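MGS-MChE2 (Uncultured bacterium, PDB 5JD6) is an alpha/beta-fold hydrolase from a lagoon-sediment metagenome that probably acts as an esterase, splitting carboxylic ester bonds. Local coordinates at residues 34-37 with 38-41; 230-233 with 234-237; 239-242 with 243-247; 246-249 with 250-254. One frame throughout, in Å; residues are numbered along the deposited sequence.

Contact 1 of 4, residues 34-37 with 38-41; sequences NFDG and VIDY
With CG1 of I39 set beside its own backbone N (chi1 -51°) and the chain then running on extended (chi2 162°), the branch lies back along the carbonyl of F35. CG1 stands 3.0 Å from F35 O, and CD1 goes on to meet the F35 side chain, 4.2 Å from F35 CB. V38 is turned differently: CG1 is anti to the backbone N (chi1 178°), which puts CG2 at the edge of the F35 ring, near the ring plane and 4.4 Å from F35 CD2. F35 holds the N-cap position of helix 36-41, and its carbonyl accepts from the first turn. I39 N is hydrogen-bonded to F35 O at 2.9 Å, while V38 N adds a weak bond to the same oxygen. One residue further on, D40 N bonds weakly to D36 O (3.1 Å), and Y41 N reaches G37 O at 3.2 Å. On the outer side, D36 OD2 is hydrogen-bonded to the hydroxyl of S33. The inner side places F35 and V38 against I24 of strand 20-25, within the beta-alpha-beta unit that leads to strand 47-52. An alanine in place of I39 would keep the backbone bond and CB, but without CG1 and CD1 the F35 carbonyl and F35 CB would probably lose most of their aliphatic cover, opening a gap. The chemistry is thus divided: apolar branches cover the F35 carbonyl on the buried side, whereas D36 OD1 and D40 OD2 stay 5.8 Å apart, and the amino end of the helix probably favours the negative charge on D36.

Contact 2 of 4, residues 230-233 with 234-237; sequences GHAA and MMEH
The carboxylate of E236 reaches back from the short helix 233-236 to main-chain N-H groups of G230 and A232, making this a local side-chain-to-backbone contact in the turn after strand 221-226. The E236 side chain leaves with CG beside its backbone N (chi1 -59°) and continues extended, so that its two oxygens arrive at the loop together. OE2 takes the N-H of G230 at 2.7 Å, on its syn side but 29° out of the carboxylate plane. OE1 takes the N-H of A232 at 2.9 Å, met nearly end-on to its C-O bond. One acidic group thereby clasps the backbone on both flanks of H231. In alpha/beta hydrolases the loop following the last strand typically carries the catalytic histidine, and H231 fits that role: its ND1 is hydrogen-bonded to D203, its ring touches S91, and the three are consistent with a Ser-His-Asp triad. E236 would then be a second-shell residue that helps fix the course of the histidine loop. The helix start is tied as well. A232, at the N-cap, offers its carbonyl O to two donors: E236 N at 2.8 Å, close to the line of the carbonyl bond, and M235 N at 3.0 Å, well above the carbonyl plane. H237 N closes the next turn on A233 O (2.8 Å). Apolar contacts are few; the bent thioether chain of M235 lays its CE against A232 CB at 3.9 Å, and CG of M234 lies 4.3 Å from the same methyl. M234 also touches F35 and N90.

Contact 3 of 4, residues 239-242 with 243-247; sequences EEFN and QLLHE
L244 N to E240 O and H246 N to N242 O, both 2.8 Å, are the shortest of the i to i+4 bonds that run along this part of helix 238-252. L245 N to F241 O follows at 2.9 Å with a nearly straight N-H (163°), whereas Q243 N to E239 O is stretched to 3.4 Å and weak. The side chains that follow these bonds lean on the same carbonyls: CG of L244 lies 3.2 Å from E240 O, and CB of H246 3.1 Å from N242 O. Beyond them, F241 and L245 both leave the helix with CG trans to the backbone N (chi1 -173° and 179°). One helical turn apart and sharing this torsion, they run side by side in the same direction, and CE2 of the F241 ring meets CD2 of L245 at 4.0 Å. The polar ends turn toward helix 36-41: N242 ND2 bonds to the carbonyl of G37 and H246 ND1 to the hydroxyl of Y41. While those two bonds join the helices, F241, L244 and L245 rest on I198 of strand 195-200, and L244 also on Y224 and I226 of strand 221-226.

Contact 4 of 4, residues 246-249 with 250-254; sequences HEWF and KERDF
K250 runs back over H246 and E247 in an extended chain. CB lies 3.6 Å from E247 O, and CG 3.2 Å from H246 O. CD comes 3.3 Å from E247 OE2. CE sits squarely over the centre of the H246 imidazole, 3.4 Å from its centroid, in a CH-pi contact. NZ ends in a salt bridge to E247 OE2 at 3.1 Å, approaching from above the carboxylate plane; the glutamate chain is bent at chi2 to bring its acid there. On the inner side of the helix, CD of R252 passes 3.5 Å from CZ2 of the W248 indole, and the F254 ring lies oblique to the indole (planes at 51°), with F254 CD2 3.5 Å from W248 CZ3. CB of F254 also touches F249 CD1 at 3.6 Å. Near the C-terminus of the chain, R252 N and F254 N grip F249 O from opposite faces of its carbonyl plane. W248 NE1 is hydrogen-bonded to D222 OD2. A leucine in place of W248 would probably leave the F254 ring and R252 CD without their flat partner and D222 without the indole N-H. W248 and F254 pack on A110 of strand 108-113, F249 and F254 on I86 of strand 85-91, while R252 forms a salt bridge to D220, just ahead of strand 221-226.

In the fold
Contacts 1, 2 and 3 touch one another. Contact 1 meets contact 2 where F35 CE2 packs 3.3 Å from M234 SD, and it is joined to contact 3 by probable hydrogen bonds, Y41 OH to H246 ND1 (2.5 Å) and G37 O to N242 ND2 (3.1 Å). Contact 2 passes into contact 3 through A233 CB and F241 CD1, 4.0 Å apart. Contacts 3 and 4 share H246 and E247 on helix 238-252, with centres about 10 Å apart. The probable triad of S91, D203 and H231 involves contact 2 directly; contact 4 lies remote from that contact, about 21 Å between centres.

Contact 1 of 4, residues 34-37 with 38-41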
loop_
_atom_site.group_PDB
_atom_site.type_symbol
_atom_site.label_atom_id
_atom_site.label_comp_id
_atom_site.label_asym_id
_atom_site.label_seq_id
_atom_site.Cartn_x
_atom_site.Cartn_y
_atom_site.Cartn_z
ATOM N N ASN A 34 2.353 10.169 -6.094
ATOM C CA ASN A 34 2.472 9.967 -4.655
ATOM C C ASN A 34 3.842 9.423 -4.282
ATOM O O ASN A 34 4.368 9.714 -3.208
ATOM C CB ASN A 34 1.399 8.998 -4.152
ATOM C CG ASN A 34 -0.004 9.431 -4.512
ATOM O OD1 ASN A 34 -0.203 10.386 -5.259
ATOM N ND2 ASN A 34 -0.990 8.715 -3.988
ATOM N N PHE A 35 4.416 8.633 -5.182
ATOM C CA PHE A 35 5.569 7.813 -4.841
ATOM C C PHE A 35 6.849 8.179 -5.580
ATOM O O PHE A 35 7.801 7.402 -5.570
ATOM C CB PHE A 35 5.243 6.343 -5.099
ATOM C CG PHE A 35 4.166 5.802 -4.209
ATOM C CD1 PHE A 35 2.835 5.884 -4.580
ATOM C CD2 PHE A 35 4.484 5.222 -2.993
ATOM C CE1 PHE A 35 1.840 5.392 -3.758
ATOM C CE2 PHE A 35 3.495 4.725 -2.170
ATOM C CZ PHE A 35 2.170 4.811 -2.552
ATOM N N ASP A 36 6.880 9.356 -6.203
ATOM C CA ASP A 36 8.071 9.812 -6.923
ATOM C C ASP A 36 9.323 9.769 -6.049
ATOM O O ASP A 36 10.427 9.538 -6.542
ATOM C CB ASP A 36 7.872 11.231 -7.463
ATOM C CG ASP A 36 6.820 11.300 -8.550
ATOM O OD1 ASP A 36 6.908 10.510 -9.514
ATOM O OD2 ASP A 36 5.919 12.157 -8.454
ATOM N N GLY A 37 9.141 9.985 -4.750
ATOM C CA GLY A 37 10.236 9.912 -3.803
ATOM C C GLY A 37 10.811 8.513 -3.699
ATOM O O GLY A 37 12.029 8.333 -3.685
ATOM N N VAL A 38 9.933 7.518 -3.627
ATOM C CA VAL A 38 10.362 6.126 -3.541
ATOM C C VAL A 38 10.940 5.652 -4.875
ATOM O O VAL A 38 11.938 4.928 -4.907
ATOM C CB VAL A 38 9.196 5.204 -3.122
ATOM C CG1 VAL A 38 9.641 3.746 -3.095
ATOM C CG2 VAL A 38 8.654 5.622 -1.766
ATOM N N ILE A 39 10.320 6.079 -5.972
ATOM C CA ILE A 39 10.748 5.685 -7.313
ATOM C C ILE A 39 12.121 6.267 -7.668
ATOM O O ILE A 39 12.819 5.739 -8.526
ATOM C CB ILE A 39 9.721 6.126 -8.387
ATOM C CG1 ILE A 39 8.311 5.683 -8.004
ATOM C CG2 ILE A 39 10.067 5.550 -9.752
ATOM C CD1 ILE A 39 7.225 6.428 -8.757
ATOM N N ASP A 40 12.513 7.353 -7.013
ATOM C CA ASP A 40 13.802 7.973 -7.317
ATOM C C ASP A 40 14.917 7.464 -6.410
ATOM O O ASP A 40 16.080 7.416 -6.811
ATOM C CB ASP A 40 13.702 9.496 -7.210
ATOM C CG ASP A 40 13.087 10.128 -8.443
ATOM O OD1 ASP A 40 13.123 9.492 -9.517
ATOM O OD2 ASP A 40 12.574 11.261 -8.339
ATOM N N TYR A 41 14.555 7.072 -5.195
ATOM C CA TYR A 41 15.538 6.713 -4.180
ATOM C C TYR A 41 15.978 5.249 -4.253
ATOM O O TYR A 41 17.145 4.954 -4.502
ATOM C CB TYR A 41 14.973 7.016 -2.790
ATOM C CG TYR A 41 15.932 6.766 -1.650
ATOM C CD1 TYR A 41 16.895 7.707 -1.306
ATOM C CD2 TYR A 41 15.865 5.595 -0.906
ATOM C CE1 TYR A 41 17.771 7.483 -0.259
ATOM C CE2 TYR A 41 16.735 5.363 0.144
ATOM C CZ TYR A 41 17.685 6.310 0.462
ATOM O OH TYR A 41 18.552 6.079 1.505
#

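Contact 2 of 4, residues 230-233 with 234-237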
loop_
_atom_site.group_PDB
_atom_site.type_symbol
_atom_site.label_atom_id
_atom_site.label_comp_id
_atom_site.label_asym_id
_atom_site.label_seq_id
_atom_site.Cartn_x
_atom_site.Cartn_y
_atom_site.Cartn_z
ATOM N N GLY A 230 0.982 14.593 7.461
ATOM C CA GLY A 230 -0.390 14.125 7.448
ATOM C C GLY A 230 -0.556 12.701 6.952
ATOM O O GLY A 230 0.108 11.779 7.426
ATOM N N HIS A 231 -1.446 12.530 5.979
ATOM C CA HIS A 231 -1.869 11.205 5.544
ATOM C C HIS A 231 -0.939 10.588 4.502
ATOM O O HIS A 231 -0.956 9.375 4.289
ATOM C CB HIS A 231 -3.294 11.276 4.991
ATOM C CG HIS A 231 -3.972 9.944 4.895
ATOM N ND1 HIS A 231 -3.993 9.045 5.937
ATOM C CD2 HIS A 231 -4.658 9.365 3.882
ATOM C CE1 HIS A 231 -4.662 7.966 5.571
ATOM N NE2 HIS A 231 -5.074 8.135 4.328
ATOM N N ALA A 232 -0.130 11.419 3.853
ATOM C CA ALA A 232 0.770 10.937 2.809
ATOM C C ALA A 232 2.223 11.294 3.109
ATOM O O ALA A 232 2.776 12.221 2.516
ATOM C CB ALA A 232 0.356 11.497 1.457
ATOM N N ALA A 233 2.835 10.549 4.026
ATOM C CA ALA A 233 4.224 10.779 4.417
ATOM C C ALA A 233 5.158 10.678 3.219
ATOM O O ALA A 233 6.130 11.425 3.106
ATOM C CB ALA A 233 4.639 9.794 5.496
ATOM N N MET A 234 4.846 9.739 2.333
ATOM C CA MET A 234 5.564 9.530 1.080
ATOM C C MET A 234 5.694 10.796 0.250
ATOM O O MET A 234 6.705 11.017 -0.415
ATOM C CB MET A 234 4.833 8.484 0.253
ATOM C CG MET A 234 3.333 8.605 0.432
ATOM S SD MET A 234 2.454 7.203 -0.227
ATOM C CE MET A 234 3.031 5.963 0.919
ATOM N N MET A 235 4.646 11.612 0.280
ATOM C CA MET A 235 4.542 12.775 -0.588
ATOM C C MET A 235 4.867 14.064 0.158
ATOM O O MET A 235 5.465 14.980 -0.405
ATOM C CB MET A 235 3.138 12.844 -1.193
ATOM C CG MET A 235 2.867 14.064 -2.053
ATOM S SD MET A 235 1.515 13.771 -3.211
ATOM C CE MET A 235 0.400 12.803 -2.197
ATOM N N GLU A 236 4.477 14.129 1.427
ATOM C CA GLU A 236 4.746 15.304 2.245
ATOM C C GLU A 236 6.214 15.354 2.660
ATOM O O GLU A 236 6.823 16.424 2.695
ATOM C CB GLU A 236 3.845 15.313 3.481
ATOM C CG GLU A 236 2.362 15.305 3.156
ATOM C CD GLU A 236 1.493 15.137 4.386
ATOM O OE1 GLU A 236 0.772 14.121 4.468
ATOM O OE2 GLU A 236 1.531 16.022 5.268
ATOM N N HIS A 237 6.776 14.192 2.972
ATOM C CA HIS A 237 8.185 14.102 3.338
ATOM C C HIS A 237 8.848 12.865 2.747
ATOM O O HIS A 237 9.108 11.900 3.463
ATOM C CB HIS A 237 8.347 14.094 4.858
ATOM C CG HIS A 237 7.943 15.378 5.513
ATOM N ND1 HIS A 237 6.633 15.673 5.824
ATOM C CD2 HIS A 237 8.674 16.447 5.903
ATOM C CE1 HIS A 237 6.576 16.869 6.386
ATOM N NE2 HIS A 237 7.802 17.359 6.444
#

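Contact 3 of 4, residues 239-242 with 243-247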
loop_
_atom_site.group_PDB
_atom_site.type_symbol
_atom_site.label_atom_id
_atom_site.label_comp_id
_atom_site.label_asym_id
_atom_site.label_seq_id
_atom_site.Cartn_x
_atom_site.Cartn_y
_atom_site.Cartn_z
ATOM N N GLU A 239 11.789 12.737 1.774
ATOM C CA GLU A 239 13.125 12.777 2.346
ATOM C C GLU A 239 13.296 11.819 3.533
ATOM O O GLU A 239 14.137 10.919 3.497
ATOM C CB GLU A 239 13.456 14.221 2.758
ATOM C CG GLU A 239 12.442 14.857 3.713
ATOM C CD GLU A 239 12.832 16.245 4.158
ATOM O OE1 GLU A 239 13.950 16.401 4.693
ATOM O OE2 GLU A 239 12.010 17.172 4.004
ATOM N N GLU A 240 12.484 12.007 4.570
ATOM C CA GLU A 240 12.621 11.265 5.814
ATOM C C GLU A 240 12.016 9.875 5.697
ATOM O O GLU A 240 12.469 8.937 6.352
ATOM C CB GLU A 240 11.964 12.030 6.963
ATOM C CG GLU A 240 12.417 13.476 7.075
ATOM C CD GLU A 240 11.777 14.199 8.242
ATOM O OE1 GLU A 240 11.399 15.379 8.078
ATOM O OE2 GLU A 240 11.653 13.589 9.325
ATOM N N PHE A 241 10.991 9.749 4.861
ATOM C CA PHE A 241 10.356 8.460 4.629
ATOM C C PHE A 241 11.362 7.481 4.037
ATOM O O PHE A 241 11.501 6.356 4.518
ATOM C CB PHE A 241 9.147 8.604 3.702
ATOM C CG PHE A 241 8.349 7.341 3.556
ATOM C CD1 PHE A 241 7.300 7.067 4.417
ATOM C CD2 PHE A 241 8.651 6.422 2.562
ATOM C CE1 PHE A 241 6.564 5.904 4.289
ATOM C CE2 PHE A 241 7.920 5.256 2.427
ATOM C CZ PHE A 241 6.875 4.998 3.292
ATOM N N ASN A 242 12.060 7.920 2.995
ATOM C CA ASN A 242 13.076 7.095 2.355
ATOM C C ASN A 242 14.161 6.682 3.337
ATOM O O ASN A 242 14.558 5.519 3.378
ATOM C CB ASN A 242 13.701 7.831 1.168
ATOM C CG ASN A 242 12.758 7.940 -0.013
ATOM O OD1 ASN A 242 11.870 7.107 -0.192
ATOM N ND2 ASN A 242 12.951 8.968 -0.830
ATOM N N GLN A 243 14.623 7.636 4.140
ATOM C CA GLN A 243 15.699 7.384 5.091
ATOM C C GLN A 243 15.258 6.433 6.202
ATOM O O GLN A 243 16.004 5.531 6.586
ATOM C CB GLN A 243 16.201 8.698 5.692
ATOM C CG GLN A 243 17.572 8.594 6.340
ATOM C CD GLN A 243 17.959 9.849 7.094
ATOM O OE1 GLN A 243 17.100 10.577 7.593
ATOM N NE2 GLN A 243 19.257 10.115 7.175
ATOM N N LEU A 244 14.048 6.640 6.715
ATOM C CA LEU A 244 13.494 5.768 7.747
ATOM C C LEU A 244 13.310 4.348 7.224
ATOM O O LEU A 244 13.680 3.379 7.886
ATOM C CB LEU A 244 12.156 6.310 8.257
ATOM C CG LEU A 244 12.197 7.516 9.197
ATOM C CD1 LEU A 244 10.786 7.962 9.550
ATOM C CD2 LEU A 244 12.986 7.192 10.452
ATOM N N LEU A 245 12.738 4.237 6.029
ATOM C CA LEU A 245 12.482 2.939 5.416
ATOM C C LEU A 245 13.781 2.230 5.045
ATOM O O LEU A 245 13.912 1.019 5.237
ATOM C CB LEU A 245 11.598 3.098 4.176
ATOM C CG LEU A 245 11.267 1.810 3.420
ATOM C CD1 LEU A 245 10.666 0.784 4.369
ATOM C CD2 LEU A 245 10.322 2.089 2.259
ATOM N N HIS A 246 14.737 2.987 4.516
ATOM C CA HIS A 246 16.013 2.418 4.096
ATOM C C HIS A 246 16.767 1.827 5.280
ATOM O O HIS A 246 17.328 0.735 5.185
ATOM C CB HIS A 246 16.875 3.476 3.406
ATOM C CG HIS A 246 18.026 2.909 2.635
ATOM N ND1 HIS A 246 19.066 3.686 2.176
ATOM C CD2 HIS A 246 18.295 1.644 2.238
ATOM C CE1 HIS A 246 19.930 2.923 1.528
ATOM N NE2 HIS A 246 19.486 1.678 1.553
ATOM N N GLU A 247 16.774 2.552 6.395
ATOM C CA GLU A 247 17.475 2.100 7.591
ATOM C C GLU A 247 16.828 0.856 8.182
ATOM O O GLU A 247 17.509 -0.001 8.741
ATOM C CB GLU A 247 17.526 3.213 8.640
ATOM C CG GLU A 247 18.760 4.096 8.536
ATOM C CD GLU A 247 20.054 3.309 8.665
ATOM O OE1 GLU A 247 20.075 2.301 9.404
ATOM O OE2 GLU A 247 21.053 3.700 8.025
#

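Contact 4 of 4, residues 246-249 with 250-254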
loop_
_atom_site.group_PDB
_atom_site.type_symbol
_atom_site.label_atom_id
_atom_site.label_comp_id
_atom_site.label_asym_id
_atom_site.label_seq_id
_atom_site.Cartn_x
_atom_site.Cartn_y
_atom_site.Cartn_z
ATOM N N HIS A 246 14.737 2.987 4.516
ATOM C CA HIS A 246 16.013 2.418 4.096
ATOM C C HIS A 246 16.767 1.827 5.280
ATOM O O HIS A 246 17.328 0.735 5.185
ATOM C CB HIS A 246 16.875 3.476 3.406
ATOM C CG HIS A 246 18.026 2.909 2.635
ATOM N ND1 HIS A 246 19.066 3.686 2.176
ATOM C CD2 HIS A 246 18.295 1.644 2.238
ATOM C CE1 HIS A 246 19.930 2.923 1.528
ATOM N NE2 HIS A 246 19.486 1.678 1.553
ATOM N N GLU A 247 16.774 2.552 6.395
ATOM C CA GLU A 247 17.475 2.100 7.591
ATOM C C GLU A 247 16.828 0.856 8.182
ATOM O O GLU A 247 17.509 -0.001 8.741
ATOM C CB GLU A 247 17.526 3.213 8.640
ATOM C CG GLU A 247 18.760 4.096 8.536
ATOM C CD GLU A 247 20.054 3.309 8.665
ATOM O OE1 GLU A 247 20.075 2.301 9.404
ATOM O OE2 GLU A 247 21.053 3.700 8.025
ATOM N N TRP A 248 15.510 0.762 8.056
ATOM C CA TRP A 248 14.791 -0.412 8.523
ATOM C C TRP A 248 15.178 -1.623 7.681
ATOM O O TRP A 248 15.316 -2.732 8.199
ATOM C CB TRP A 248 13.280 -0.179 8.475
ATOM C CG TRP A 248 12.484 -1.288 9.086
ATOM C CD1 TRP A 248 12.281 -1.516 10.416
ATOM C CD2 TRP A 248 11.780 -2.325 8.390
ATOM N NE1 TRP A 248 11.495 -2.630 10.591
ATOM C CE2 TRP A 248 11.174 -3.144 9.363
ATOM C CE3 TRP A 248 11.602 -2.636 7.038
ATOM C CZ2 TRP A 248 10.404 -4.255 9.026
ATOM C CZ3 TRP A 248 10.838 -3.740 6.708
ATOM C CH2 TRP A 248 10.248 -4.537 7.698
ATOM N N PHE A 249 15.357 -1.401 6.382
ATOM C CA PHE A 249 15.802 -2.451 5.471
ATOM C C PHE A 249 17.197 -2.948 5.842
ATOM O O PHE A 249 17.466 -4.148 5.811
ATOM C CB PHE A 249 15.798 -1.952 4.021
ATOM C CG PHE A 249 14.429 -1.884 3.399
ATOM C CD1 PHE A 249 13.361 -2.573 3.954
ATOM C CD2 PHE A 249 14.214 -1.139 2.250
ATOM C CE1 PHE A 249 12.103 -2.515 3.378
ATOM C CE2 PHE A 249 12.959 -1.075 1.668
ATOM C CZ PHE A 249 11.902 -1.765 2.233
ATOM N N LYS A 250 18.075 -2.014 6.193
ATOM C CA LYS A 250 19.457 -2.337 6.535
ATOM C C LYS A 250 19.550 -3.210 7.782
ATOM O O LYS A 250 20.364 -4.131 7.846
ATOM C CB LYS A 250 20.264 -1.055 6.742
ATOM C CG LYS A 250 20.417 -0.206 5.492
ATOM C CD LYS A 250 20.917 1.187 5.835
ATOM C CE LYS A 250 21.043 2.049 4.592
ATOM N NZ LYS A 250 21.270 3.483 4.923
ATOM N N GLU A 251 18.711 -2.913 8.769
ATOM C CA GLU A 251 18.716 -3.648 10.029
ATOM C C GLU A 251 18.306 -5.105 9.863
ATOM O O GLU A 251 18.724 -5.965 10.634
ATOM C CB GLU A 251 17.780 -2.983 11.036
ATOM C CG GLU A 251 18.190 -1.592 11.453
ATOM C CD GLU A 251 17.201 -0.975 12.416
ATOM O OE1 GLU A 251 16.374 -1.719 12.984
ATOM O OE2 GLU A 251 17.245 0.255 12.600
ATOM N N ARG A 252 17.486 -5.376 8.855
ATOM C CA ARG A 252 16.880 -6.693 8.711
ATOM C C ARG A 252 17.326 -7.439 7.462
ATOM O O ARG A 252 16.907 -8.575 7.242
ATOM C CB ARG A 252 15.358 -6.563 8.702
ATOM C CG ARG A 252 14.763 -6.179 10.041
ATOM C CD ARG A 252 13.254 -6.116 9.956
ATOM N NE ARG A 252 12.630 -6.036 11.271
ATOM C CZ ARG A 252 12.221 -7.092 11.965
ATOM N NH1 ARG A 252 12.375 -8.313 11.467
ATOM N NH2 ARG A 252 11.659 -6.930 13.154
ATOM N N ASP A 253 18.169 -6.799 6.656
ATOM C CA ASP A 253 18.570 -7.331 5.356
ATOM C C ASP A 253 17.344 -7.574 4.477
ATOM O O ASP A 253 16.939 -8.717 4.256
ATOM C CB ASP A 253 19.384 -8.622 5.514
ATOM C CG ASP A 253 19.893 -9.169 4.187
ATOM O OD1 ASP A 253 19.683 -8.521 3.140
ATOM O OD2 ASP A 253 20.503 -10.259 4.191
ATOM N N PHE A 254 16.765 -6.488 3.977
ATOM C CA PHE A 254 15.627 -6.565 3.068
ATOM C C PHE A 254 15.921 -5.829 1.765
ATOM O O PHE A 254 17.001 -5.265 1.590
ATOM C CB PHE A 254 14.372 -5.991 3.728
ATOM C CG PHE A 254 13.762 -6.892 4.762
ATOM C CD1 PHE A 254 13.953 -8.262 4.707
ATOM C CD2 PHE A 254 12.989 -6.371 5.785
ATOM C CE1 PHE A 254 13.392 -9.094 5.655
ATOM C CE2 PHE A 254 12.424 -7.200 6.736
ATOM C CZ PHE A 254 12.626 -8.562 6.670
#